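PDB 3IAL: prolyl-tRNA synthetase from Giardia lamblia ATCC 50803, which probably charges tRNA(Pro) with L-proline at the expense of ATP, by way of a prolyl-adenylate intermediate. Local coordinates for residues A35-D39 and V49-F55; S199-C203 and K425-K429; D287-V292 and P382-G386; A298-I304 and L338-D343. All blocks are in the same frame, centred on the assembly; numbering follows the deposited sequence.

Overall arrangement
From the N terminus, interaction 1 comes first and closes a short hairpin, nine residues lying between its segments, before any other contact opens. Interaction 2 then spans the longest loop, joining the end of a helix in the class II core to helix 416-438 far down the chain. Within that span lies interaction 3, which ties the turn after helix 276-285 to the anticodon-binding domain, and within interaction 3 lies interaction 4, a parallel strand pair of that domain. None of them cross. Three touches link them in space: L291 packs on A35 and L37, Y53 on P299, and R427 makes a salt bridge with D384 while L428 packs on V292.

Interaction 1: residues A35-D39 and V49-F55; sequences AELVD and VFRPYGF
A short antiparallel beta hairpin pairs V38 and D39 with F50 and V49, just ahead of helix 52-71. D39 and V49 form the hydrogen-bonded pair: D39 N to V49 O is 2.8 Å and V49 N to D39 O is 3.0 Å. V38 and F50, the non-hydrogen-bonded pair, put their side chains on the other face, where V38 CG1 comes within 4.2 Å of F50 CD1. One residue further, R51 N, at the N-cap position of the helix, donates to L37 O at 3.1 Å from above the carbonyl plane, 40° out of it. E36 leaves helix 24-34 in a Schellman motif, and its carbonyl oxygen is joined through a water to Y53 N. The R51 chain bends at chi3 (69°) where its guanidinium meets E36, whose carboxylate lies over one face; E36 OE2 to R51 NH1 is a long salt bridge of 3.9 Å, with no N-H aimed at the oxygen. NH1 donates instead, in its own plane, to a second water that also bonds V38 O. L37 CD2 meets the Y53 ring at its edge, 3.8 Å from Y53 CD2. D39 OD2 makes a salt bridge with R41 of its own chain and a hydrogen bond with W134 NE1 of the second subunit. The hairpin thus sits at the dimer interface, with M32 of helix 24-34 on L37 and V38, and M57 of helix 52-71 on L37.

Interaction 2: residues S199-C203 and K425-K429; sequences SDELC and KARLK
K425 NZ is gripped by three groups at the end of helix 180-201. It donates a weak hydrogen bond to D200 O at 3.1 Å, gives a firmer one to a water 2.8 Å from NZ, and stands 3.7 Å from E201 OE2 in a long salt bridge. The same water donates to the other carboxylate oxygen, E201 OE1, at 2.6 Å, so the glutamate is tied to the ammonium group both by charge and through a bridge. Both side chains are bent where they meet: E201 bends at chi2 (-67°), which swings its end back toward the lysine although its CB points away, and K425 bends at chi3 (70°) to bring its tip to the helix end. A backbone carbonyl in the last turn of a helix, at the negative end of the dipole, would be expected to favour such a charge. The contact joins the C terminus of a helix in the class II catalytic core to the middle of helix 416-438. Helix 180-201 ends in a wider pi-type turn at 199-201; just beyond it C203 has positive phi and points its side chain at the second helix. Its SG lies 3.4 Å from K425 O, while C203 CB packs against L428 CB and K429 CB. C203 O receives a CA-H...O contact from K429 CA at 3.5 Å. K429 lays its aliphatic chain along the helix end, its CE 3.8 Å from S199 O. H285 of helix 276-285 packs on both C203 and L428.

Interaction 3: residues D287-V292 and P382-G386; sequences DSGGLV and PRDVG
D287 OD1 takes hydrogen bonds from opposite faces of its carboxylate plane: R383 NH2 reaches it on the syn side at 2.9 Å, and G289 N comes from above the plane, 47° out of it. R383 also uses its other terminal nitrogen, NH1 bonding D287 OD2 at 2.8 Å, an end-on salt bridge with one nitrogen to each oxygen. The carboxylate and guanidinium planes are turned 37° against each other. D287 has CG between its backbone N and carbonyl carbon (chi1 68°), which lets OD1 fold back onto G289 N, 2.8 Å away, as an Asx turn within a type I beta turn from D287 to G290. That turn follows helix 276-285, and the arginine brings the loop between strands 377-382 and 391-394 of the anticodon-binding domain to it. Over one face of the guanidinium lie L291 O and V292 CG2, the methyl 3.6 Å from R383 CZ; the carbonyl is close but not hydrogen-bonded. R383 NE instead donates to E358 O. A water donates to both D287 OD2 and D384 O, while the D384 carboxylate turns away to a salt bridge with R427. V292 also packs on Y424 and L428 of helix 416-438.

Interaction 4: residues A298-I304 and L338-D343; sequences APIHVVI and LRVSID
R339 lays its side chain against A298-H301: CB lies 3.4 Å from P299 O, CG also faces that oxygen, and CD still meets it at 3.2 Å. These residues lead into the first strand of a beta-alpha-beta unit in the anticodon-binding domain, in which strands 302-307 and 340-342 run parallel. A bend at chi3 (-71°) brings NE to A298 O at 2.8 Å, and NH2 of the same guanidinium reaches the same oxygen, A298 O, at 2.7 Å, a side-on grip. The H301 imidazole covers one face of the guanidinium, its CE1 3.2 Å above the plane and toward the rim, near NH1, with the flat groups tilted 37° apart. The ring is held through ND1: R339 N donates to H301 ND1 at 3.1 Å in an almost straight bond (173°), while H301 NE2 has a weak bond to P295 O. Further along, S341 N bonds V302 O, I304 N bonds S341 O and D343 N bonds I304 O. I300 CD1 lies beside S341 CB. V325 and I328 of helix 315-334 pack on I304, whose CD1 touches V340 CG1 at 3.7 Å.

Interaction 1: residues A35-D39 and V49-F55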
loop_
_atom_site.group_PDB
_atom_site.type_symbol
_atom_site.label_atom_id
_atom_site.label_comp_id
_atom_site.label_asym_id
_atom_site.label_seq_id
_atom_site.Cartn_x
_atom_site.Cartn_y
_atom_site.Cartn_z
ATOM N N ALA B 35 14.172 10.993 15.755
ATOM C CA ALA B 35 14.125 9.644 15.164
ATOM C C ALA B 35 13.834 9.674 13.645
ATOM O O ALA B 35 13.776 8.632 13.001
ATOM C CB ALA B 35 13.118 8.775 15.908
ATOM N N GLU B 36 13.686 10.880 13.091
ATOM C CA GLU B 36 13.438 11.102 11.665
ATOM C C GLU B 36 12.205 10.339 11.165
ATOM O O GLU B 36 12.245 9.634 10.162
ATOM C CB GLU B 36 14.707 10.806 10.850
ATOM C CG GLU B 36 15.910 11.599 11.393
ATOM C CD GLU B 36 17.086 11.679 10.449
ATOM O OE1 GLU B 36 17.357 10.698 9.739
ATOM O OE2 GLU B 36 17.763 12.729 10.441
ATOM N N LEU B 37 11.108 10.498 11.895
ATOM C CA LEU B 37 9.863 9.795 11.594
ATOM C C LEU B 37 9.050 10.568 10.556
ATOM O O LEU B 37 8.529 9.993 9.608
ATOM C CB LEU B 37 9.030 9.634 12.866
ATOM C CG LEU B 37 9.656 8.809 13.989
ATOM C CD1 LEU B 37 8.643 8.582 15.119
ATOM C CD2 LEU B 37 10.183 7.488 13.451
ATOM N N VAL B 38 8.943 11.872 10.776
ATOM C CA VAL B 38 8.205 12.772 9.911
ATOM C C VAL B 38 9.010 14.049 9.704
ATOM O O VAL B 38 9.981 14.316 10.419
ATOM C CB VAL B 38 6.847 13.162 10.524
ATOM C CG1 VAL B 38 5.970 11.931 10.726
ATOM C CG2 VAL B 38 7.051 13.903 11.834
ATOM N N ASP B 39 8.612 14.825 8.708
ATOM C CA ASP B 39 9.147 16.158 8.542
ATOM C C ASP B 39 8.003 17.160 8.371
ATOM O O ASP B 39 7.286 17.130 7.370
ATOM C CB ASP B 39 10.118 16.211 7.368
ATOM C CG ASP B 39 11.063 17.382 7.470
ATOM O OD1 ASP B 39 10.601 18.451 7.925
ATOM O OD2 ASP B 39 12.252 17.234 7.119
ATOM N N VAL B 49 5.582 15.238 5.737
ATOM C CA VAL B 49 6.277 14.173 5.042
ATOM C C VAL B 49 6.472 12.999 5.997
ATOM O O VAL B 49 6.928 13.185 7.120
ATOM C CB VAL B 49 7.665 14.637 4.520
ATOM C CG1 VAL B 49 8.422 13.477 3.840
ATOM C CG2 VAL B 49 7.505 15.821 3.560
ATOM N N PHE B 50 6.096 11.802 5.554
ATOM C CA PHE B 50 6.484 10.570 6.229
ATOM C C PHE B 50 7.876 10.180 5.735
ATOM O O PHE B 50 8.029 9.753 4.588
ATOM C CB PHE B 50 5.504 9.440 5.908
ATOM C CG PHE B 50 4.541 9.111 7.012
ATOM C CD1 PHE B 50 4.998 8.634 8.236
ATOM C CD2 PHE B 50 3.174 9.217 6.807
ATOM C CE1 PHE B 50 4.101 8.297 9.256
ATOM C CE2 PHE B 50 2.280 8.895 7.804
ATOM C CZ PHE B 50 2.745 8.426 9.039
ATOM N N ARG B 51 8.893 10.317 6.589
ATOM C CA ARG B 51 10.248 9.872 6.239
ATOM C C ARG B 51 10.362 8.346 6.398
ATOM O O ARG B 51 9.518 7.737 7.053
ATOM C CB ARG B 51 11.275 10.607 7.097
ATOM C CG ARG B 51 11.162 12.119 6.991
ATOM C CD ARG B 51 12.280 12.805 7.722
ATOM N NE ARG B 51 13.568 12.596 7.069
ATOM C CZ ARG B 51 14.695 13.211 7.418
ATOM N NH1 ARG B 51 14.703 14.076 8.431
ATOM N NH2 ARG B 51 15.817 12.956 6.756
ATOM N N PRO B 52 11.401 7.723 5.803
ATOM C CA PRO B 52 11.492 6.251 5.717
ATOM C C PRO B 52 11.260 5.463 7.002
ATOM O O PRO B 52 10.474 4.504 7.012
ATOM C CB PRO B 52 12.921 6.030 5.229
ATOM C CG PRO B 52 13.184 7.190 4.367
ATOM C CD PRO B 52 12.501 8.354 5.049
ATOM N N TYR B 53 11.953 5.850 8.071
ATOM C CA TYR B 53 11.881 5.115 9.324
ATOM C C TYR B 53 10.453 5.149 9.882
ATOM O O TYR B 53 9.939 4.140 10.348
ATOM C CB TYR B 53 12.891 5.680 10.337
ATOM C CG TYR B 53 13.254 4.696 11.414
ATOM C CD1 TYR B 53 14.081 3.610 11.133
ATOM C CD2 TYR B 53 12.763 4.835 12.708
ATOM C CE1 TYR B 53 14.416 2.693 12.115
ATOM C CE2 TYR B 53 13.092 3.915 13.703
ATOM C CZ TYR B 53 13.913 2.845 13.390
ATOM O OH TYR B 53 14.242 1.938 14.346
ATOM N N GLY B 54 9.818 6.314 9.818
ATOM C CA GLY B 54 8.417 6.452 10.195
ATOM C C GLY B 54 7.437 5.762 9.254
ATOM O O GLY B 54 6.511 5.083 9.710
ATOM N N PHE B 55 7.616 5.916 7.939
ATOM C CA PHE B 55 6.652 5.307 7.013
ATOM C C PHE B 55 6.622 3.779 7.098
ATOM O O PHE B 55 5.573 3.177 6.898
ATOM C CB PHE B 55 6.864 5.706 5.551
ATOM C CG PHE B 55 5.717 5.294 4.669
ATOM C CD1 PHE B 55 4.484 5.917 4.797
ATOM C CD2 PHE B 55 5.837 4.232 3.782
ATOM C CE1 PHE B 55 3.396 5.520 4.017
ATOM C CE2 PHE B 55 4.752 3.837 2.987
ATOM C CZ PHE B 55 3.538 4.486 3.106
HETATM O O HOH W 1 13.539 8.295 8.408
HETATM O O HOH W 2 12.674 14.451 10.424
#

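Interaction 2: residues S199-C203 and K425-K429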
loop_
_atom_site.group_PDB
_atom_site.type_symbol
_atom_site.label_atom_id
_atom_site.label_comp_id
_atom_site.label_asym_id
_atom_site.label_seq_id
_atom_site.Cartn_x
_atom_site.Cartn_y
_atom_site.Cartn_z
ATOM N N SER B 199 -3.646 -4.420 20.531
ATOM C CA SER B 199 -3.217 -5.162 21.727
ATOM C C SER B 199 -2.265 -6.331 21.444
ATOM O O SER B 199 -1.167 -6.372 21.992
ATOM C CB SER B 199 -4.436 -5.648 22.515
ATOM O OG SER B 199 -5.146 -4.542 23.058
ATOM N N ASP B 200 -2.668 -7.272 20.595
ATOM C CA ASP B 200 -1.820 -8.437 20.312
ATOM C C ASP B 200 -0.499 -8.022 19.665
ATOM O O ASP B 200 0.550 -8.592 19.974
ATOM C CB ASP B 200 -2.520 -9.451 19.399
ATOM C CG ASP B 200 -3.776 -10.054 20.015
ATOM O OD1 ASP B 200 -4.084 -9.811 21.201
ATOM O OD2 ASP B 200 -4.467 -10.794 19.295
ATOM N N GLU B 201 -0.550 -7.033 18.772
ATOM C CA GLU B 201 0.630 -6.634 18.001
ATOM C C GLU B 201 1.323 -5.360 18.511
ATOM O O GLU B 201 2.542 -5.363 18.694
ATOM C CB GLU B 201 0.275 -6.523 16.516
ATOM C CG GLU B 201 -0.131 -7.877 15.894
ATOM C CD GLU B 201 1.023 -8.880 15.816
ATOM O OE1 GLU B 201 2.119 -8.511 15.359
ATOM O OE2 GLU B 201 0.823 -10.047 16.199
ATOM N N LEU B 202 0.568 -4.293 18.768
ATOM C CA LEU B 202 1.173 -3.035 19.237
ATOM C C LEU B 202 1.203 -2.894 20.747
ATOM O O LEU B 202 1.657 -1.876 21.256
ATOM C CB LEU B 202 0.487 -1.818 18.607
ATOM C CG LEU B 202 0.598 -1.766 17.087
ATOM C CD1 LEU B 202 -0.228 -0.592 16.564
ATOM C CD2 LEU B 202 2.063 -1.689 16.632
ATOM N N CYS B 203 0.735 -3.919 21.458
ATOM C CA CYS B 203 0.879 -4.001 22.913
ATOM C C CYS B 203 0.322 -2.830 23.715
ATOM O O CYS B 203 0.888 -2.478 24.750
ATOM C CB CYS B 203 2.355 -4.193 23.276
ATOM S SG CYS B 203 3.112 -5.604 22.488
ATOM N N LYS B 425 7.614 -8.036 23.929
ATOM C CA LYS B 425 6.217 -7.684 23.680
ATOM C C LYS B 425 5.364 -7.793 24.929
ATOM O O LYS B 425 4.596 -6.886 25.241
ATOM C CB LYS B 425 5.610 -8.614 22.626
ATOM C CG LYS B 425 5.830 -8.185 21.189
ATOM C CD LYS B 425 5.221 -9.183 20.220
ATOM C CE LYS B 425 3.690 -9.160 20.234
ATOM N NZ LYS B 425 3.148 -9.984 19.122
ATOM N N ALA B 426 5.492 -8.923 25.629
ATOM C CA ALA B 426 4.691 -9.193 26.820
ATOM C C ALA B 426 4.990 -8.209 27.959
ATOM O O ALA B 426 4.068 -7.825 28.684
ATOM C CB ALA B 426 4.869 -10.650 27.284
ATOM N N ARG B 427 6.249 -7.785 28.107
ATOM C CA ARG B 427 6.581 -6.728 29.079
ATOM C C ARG B 427 5.999 -5.365 28.662
ATOM O O ARG B 427 5.466 -4.636 29.502
ATOM C CB ARG B 427 8.093 -6.597 29.301
ATOM C CG ARG B 427 8.728 -7.796 29.998
ATOM C CD ARG B 427 10.195 -7.554 30.342
ATOM N NE ARG B 427 11.016 -7.190 29.186
ATOM C CZ ARG B 427 11.661 -8.044 28.389
ATOM N NH1 ARG B 427 11.595 -9.359 28.582
ATOM N NH2 ARG B 427 12.380 -7.576 27.378
ATOM N N LEU B 428 6.100 -5.015 27.378
ATOM C CA LEU B 428 5.506 -3.763 26.887
ATOM C C LEU B 428 3.988 -3.750 27.137
ATOM O O LEU B 428 3.431 -2.751 27.604
ATOM C CB LEU B 428 5.778 -3.565 25.390
ATOM C CG LEU B 428 7.214 -3.332 24.902
ATOM C CD1 LEU B 428 7.192 -3.062 23.391
ATOM C CD2 LEU B 428 7.925 -2.197 25.629
ATOM N N LYS B 429 3.344 -4.875 26.831
ATOM C CA LYS B 429 1.894 -5.046 26.971
ATOM C C LYS B 429 1.439 -4.872 28.414
ATOM O O LYS B 429 0.506 -4.114 28.693
ATOM C CB LYS B 429 1.503 -6.445 26.478
ATOM C CG LYS B 429 0.060 -6.630 26.082
ATOM C CD LYS B 429 -0.120 -8.018 25.463
ATOM C CE LYS B 429 -1.574 -8.342 25.193
ATOM N NZ LYS B 429 -2.359 -8.513 26.451
HETATM O O HOH W 3 4.206 -9.094 16.721
#

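Interaction 3: residues D287-V292 and P382-G386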
loop_
_atom_site.group_PDB
_atom_site.type_symbol
_atom_site.label_atom_id
_atom_site.label_comp_id
_atom_site.label_asym_id
_atom_site.label_seq_id
_atom_site.Cartn_x
_atom_site.Cartn_y
_atom_site.Cartn_z
ATOM N N ASP B 287 10.212 6.042 26.109
ATOM C CA ASP B 287 10.838 6.384 27.390
ATOM C C ASP B 287 11.855 7.501 27.173
ATOM O O ASP B 287 11.898 8.102 26.092
ATOM C CB ASP B 287 11.485 5.145 28.046
ATOM C CG ASP B 287 12.701 4.633 27.285
ATOM O OD1 ASP B 287 13.220 5.358 26.415
ATOM O OD2 ASP B 287 13.126 3.485 27.537
ATOM N N SER B 288 12.656 7.772 28.206
ATOM C CA SER B 288 13.640 8.863 28.210
ATOM C C SER B 288 14.700 8.776 27.117
ATOM O O SER B 288 15.265 9.796 26.728
ATOM C CB SER B 288 14.355 8.927 29.570
ATOM O OG SER B 288 15.247 7.826 29.719
ATOM N N GLY B 289 14.989 7.566 26.640
ATOM C CA GLY B 289 15.970 7.375 25.570
ATOM C C GLY B 289 15.381 7.520 24.172
ATOM O O GLY B 289 16.105 7.436 23.175
ATOM N N GLY B 290 14.063 7.710 24.090
ATOM C CA GLY B 290 13.369 7.822 22.804
ATOM C C GLY B 290 12.365 6.705 22.594
ATOM O O GLY B 290 11.589 6.386 23.498
ATOM N N LEU B 291 12.391 6.106 21.401
ATOM C CA LEU B 291 11.399 5.130 21.005
ATOM C C LEU B 291 11.687 3.762 21.604
ATOM O O LEU B 291 12.828 3.433 21.905
ATOM C CB LEU B 291 11.340 4.992 19.472
ATOM C CG LEU B 291 11.024 6.250 18.657
ATOM C CD1 LEU B 291 11.109 5.959 17.170
ATOM C CD2 LEU B 291 9.661 6.814 19.019
ATOM N N VAL B 292 10.619 2.989 21.764
ATOM C CA VAL B 292 10.660 1.597 22.181
ATOM C C VAL B 292 9.593 0.904 21.320
ATOM O O VAL B 292 8.415 0.965 21.629
ATOM C CB VAL B 292 10.310 1.468 23.685
ATOM C CG1 VAL B 292 10.154 0.013 24.099
ATOM C CG2 VAL B 292 11.365 2.193 24.557
ATOM N N PRO B 382 17.576 -6.348 25.432
ATOM C CA PRO B 382 16.302 -5.797 24.968
ATOM C C PRO B 382 16.190 -4.308 25.284
ATOM O O PRO B 382 16.788 -3.834 26.249
ATOM C CB PRO B 382 15.241 -6.598 25.748
ATOM C CG PRO B 382 15.979 -7.627 26.525
ATOM C CD PRO B 382 17.397 -7.186 26.626
ATOM N N ARG B 383 15.411 -3.599 24.480
ATOM C CA ARG B 383 15.346 -2.139 24.524
ATOM C C ARG B 383 14.666 -1.570 25.777
ATOM O O ARG B 383 15.065 -0.521 26.269
ATOM C CB ARG B 383 14.628 -1.623 23.261
ATOM C CG ARG B 383 14.349 -0.134 23.223
ATOM C CD ARG B 383 15.616 0.709 23.330
ATOM N NE ARG B 383 15.286 2.127 23.294
ATOM C CZ ARG B 383 14.890 2.853 24.339
ATOM N NH1 ARG B 383 14.779 2.320 25.559
ATOM N NH2 ARG B 383 14.601 4.139 24.160
ATOM N N ASP B 384 13.632 -2.244 26.274
ATOM C CA ASP B 384 12.822 -1.695 27.367
ATOM C C ASP B 384 13.492 -1.759 28.739
ATOM O O ASP B 384 13.206 -0.925 29.593
ATOM C CB ASP B 384 11.459 -2.378 27.433
ATOM C CG ASP B 384 11.561 -3.860 27.765
ATOM O OD1 ASP B 384 12.533 -4.508 27.314
ATOM O OD2 ASP B 384 10.666 -4.369 28.477
ATOM N N VAL B 385 14.360 -2.747 28.948
ATOM C CA VAL B 385 15.044 -2.927 30.241
ATOM C C VAL B 385 16.504 -2.491 30.190
ATOM O O VAL B 385 17.071 -2.084 31.209
ATOM C CB VAL B 385 14.982 -4.397 30.737
ATOM C CG1 VAL B 385 13.577 -4.740 31.209
ATOM C CG2 VAL B 385 15.456 -5.366 29.652
ATOM N N GLY B 386 17.115 -2.615 29.014
ATOM C CA GLY B 386 18.436 -2.055 28.763
ATOM C C GLY B 386 19.615 -2.854 29.297
ATOM O O GLY B 386 19.500 -4.045 29.621
HETATM O O HOH W 4 11.795 1.422 28.743
#

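Interaction 4: residues A298-I304 and L338-D343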
loop_
_atom_site.group_PDB
_atom_site.type_symbol
_atom_site.label_atom_id
_atom_site.label_comp_id
_atom_site.label_asym_id
_atom_site.label_seq_id
_atom_site.Cartn_x
_atom_site.Cartn_y
_atom_site.Cartn_z
ATOM N N ALA B 298 8.953 -2.328 14.044
ATOM C CA ALA B 298 10.391 -2.066 14.089
ATOM C C ALA B 298 10.976 -2.307 12.698
ATOM O O ALA B 298 10.956 -3.444 12.214
ATOM C CB ALA B 298 11.077 -2.978 15.112
ATOM N N PRO B 299 11.492 -1.251 12.041
ATOM C CA PRO B 299 12.159 -1.501 10.753
ATOM C C PRO B 299 13.344 -2.470 10.873
ATOM O O PRO B 299 13.630 -3.203 9.928
ATOM C CB PRO B 299 12.618 -0.102 10.317
ATOM C CG PRO B 299 11.652 0.816 10.967
ATOM C CD PRO B 299 11.421 0.193 12.329
ATOM N N ILE B 300 14.004 -2.472 12.032
ATOM C CA ILE B 300 15.047 -3.436 12.364
ATOM C C ILE B 300 14.696 -4.073 13.704
ATOM O O ILE B 300 14.689 -3.395 14.725
ATOM C CB ILE B 300 16.419 -2.730 12.476
ATOM C CG1 ILE B 300 16.918 -2.309 11.091
ATOM C CG2 ILE B 300 17.454 -3.627 13.156
ATOM C CD1 ILE B 300 17.965 -1.206 11.144
ATOM N N HIS B 301 14.381 -5.365 13.707
ATOM C CA HIS B 301 14.112 -6.078 14.959
ATOM C C HIS B 301 15.366 -6.162 15.828
ATOM O O HIS B 301 15.290 -6.086 17.052
ATOM C CB HIS B 301 13.661 -7.512 14.692
ATOM C CG HIS B 301 12.289 -7.636 14.111
ATOM N ND1 HIS B 301 12.046 -8.289 12.922
ATOM C CD2 HIS B 301 11.083 -7.226 14.567
ATOM C CE1 HIS B 301 10.753 -8.264 12.663
ATOM N NE2 HIS B 301 10.145 -7.624 13.645
ATOM N N VAL B 302 16.511 -6.357 15.180
ATOM C CA VAL B 302 17.759 -6.692 15.865
ATOM C C VAL B 302 18.943 -5.994 15.210
ATOM O O VAL B 302 19.128 -6.076 14.002
ATOM C CB VAL B 302 18.031 -8.206 15.813
ATOM C CG1 VAL B 302 19.380 -8.535 16.456
ATOM C CG2 VAL B 302 16.905 -8.986 16.483
ATOM N N VAL B 303 19.749 -5.307 16.009
ATOM C CA VAL B 303 21.004 -4.761 15.499
ATOM C C VAL B 303 22.156 -5.556 16.107
ATOM O O VAL B 303 22.256 -5.684 17.326
ATOM C CB VAL B 303 21.148 -3.253 15.777
ATOM C CG1 VAL B 303 21.023 -2.937 17.281
ATOM C CG2 VAL B 303 22.469 -2.738 15.193
ATOM N N ILE B 304 23.010 -6.110 15.253
ATOM C CA ILE B 304 24.157 -6.877 15.718
ATOM C C ILE B 304 25.373 -5.981 15.615
ATOM O O ILE B 304 25.652 -5.437 14.556
ATOM C CB ILE B 304 24.372 -8.160 14.889
ATOM C CG1 ILE B 304 23.068 -8.949 14.756
ATOM C CG2 ILE B 304 25.416 -9.039 15.538
ATOM C CD1 ILE B 304 23.225 -10.273 14.001
ATOM N N LEU B 338 13.322 -12.407 10.541
ATOM C CA LEU B 338 13.572 -11.166 11.281
ATOM C C LEU B 338 14.310 -10.154 10.421
ATOM O O LEU B 338 15.067 -10.526 9.524
ATOM C CB LEU B 338 14.390 -11.441 12.541
ATOM C CG LEU B 338 13.756 -12.362 13.587
ATOM C CD1 LEU B 338 14.649 -12.438 14.827
ATOM C CD2 LEU B 338 12.349 -11.886 13.951
ATOM N N ARG B 339 14.073 -8.876 10.691
ATOM C CA ARG B 339 14.797 -7.800 10.051
ATOM C C ARG B 339 16.009 -7.527 10.928
ATOM O O ARG B 339 15.876 -7.210 12.104
ATOM C CB ARG B 339 13.909 -6.564 9.891
ATOM C CG ARG B 339 12.687 -6.820 8.991
ATOM C CD ARG B 339 11.771 -5.615 8.853
ATOM N NE ARG B 339 11.024 -5.311 10.078
ATOM C CZ ARG B 339 9.872 -5.880 10.444
ATOM N NH1 ARG B 339 9.295 -6.811 9.695
ATOM N NH2 ARG B 339 9.282 -5.508 11.571
ATOM N N VAL B 340 17.190 -7.690 10.345
ATOM C CA VAL B 340 18.448 -7.617 11.067
ATOM C C VAL B 340 19.372 -6.614 10.402
ATOM O O VAL B 340 19.448 -6.552 9.181
ATOM C CB VAL B 340 19.128 -9.003 11.096
ATOM C CG1 VAL B 340 20.444 -8.955 11.859
ATOM C CG2 VAL B 340 18.171 -10.037 11.697
ATOM N N SER B 341 20.060 -5.820 11.214
ATOM C CA SER B 341 21.094 -4.918 10.718
ATOM C C SER B 341 22.431 -5.203 11.409
ATOM O O SER B 341 22.464 -5.641 12.564
ATOM C CB SER B 341 20.688 -3.466 10.950
ATOM O OG SER B 341 21.571 -2.598 10.267
ATOM N N ILE B 342 23.522 -4.957 10.686
ATOM C CA ILE B 342 24.883 -5.092 11.201
ATOM C C ILE B 342 25.542 -3.722 11.129
ATOM O O ILE B 342 25.700 -3.181 10.029
ATOM C CB ILE B 342 25.720 -6.068 10.344
ATOM C CG1 ILE B 342 25.075 -7.456 10.291
ATOM C CG2 ILE B 342 27.166 -6.187 10.887
ATOM C CD1 ILE B 342 25.769 -8.410 9.298
ATOM N N ASP B 343 25.919 -3.162 12.284
ATOM C CA ASP B 343 26.630 -1.877 12.337
ATOM C C ASP B 343 28.123 -2.093 12.499
ATOM O O ASP B 343 28.644 -2.060 13.616
ATOM C CB ASP B 343 26.116 -0.994 13.483
ATOM C CG ASP B 343 26.654 0.435 13.417
ATOM O OD1 ASP B 343 27.812 0.637 13.005
ATOM O OD2 ASP B 343 25.929 1.370 13.793
#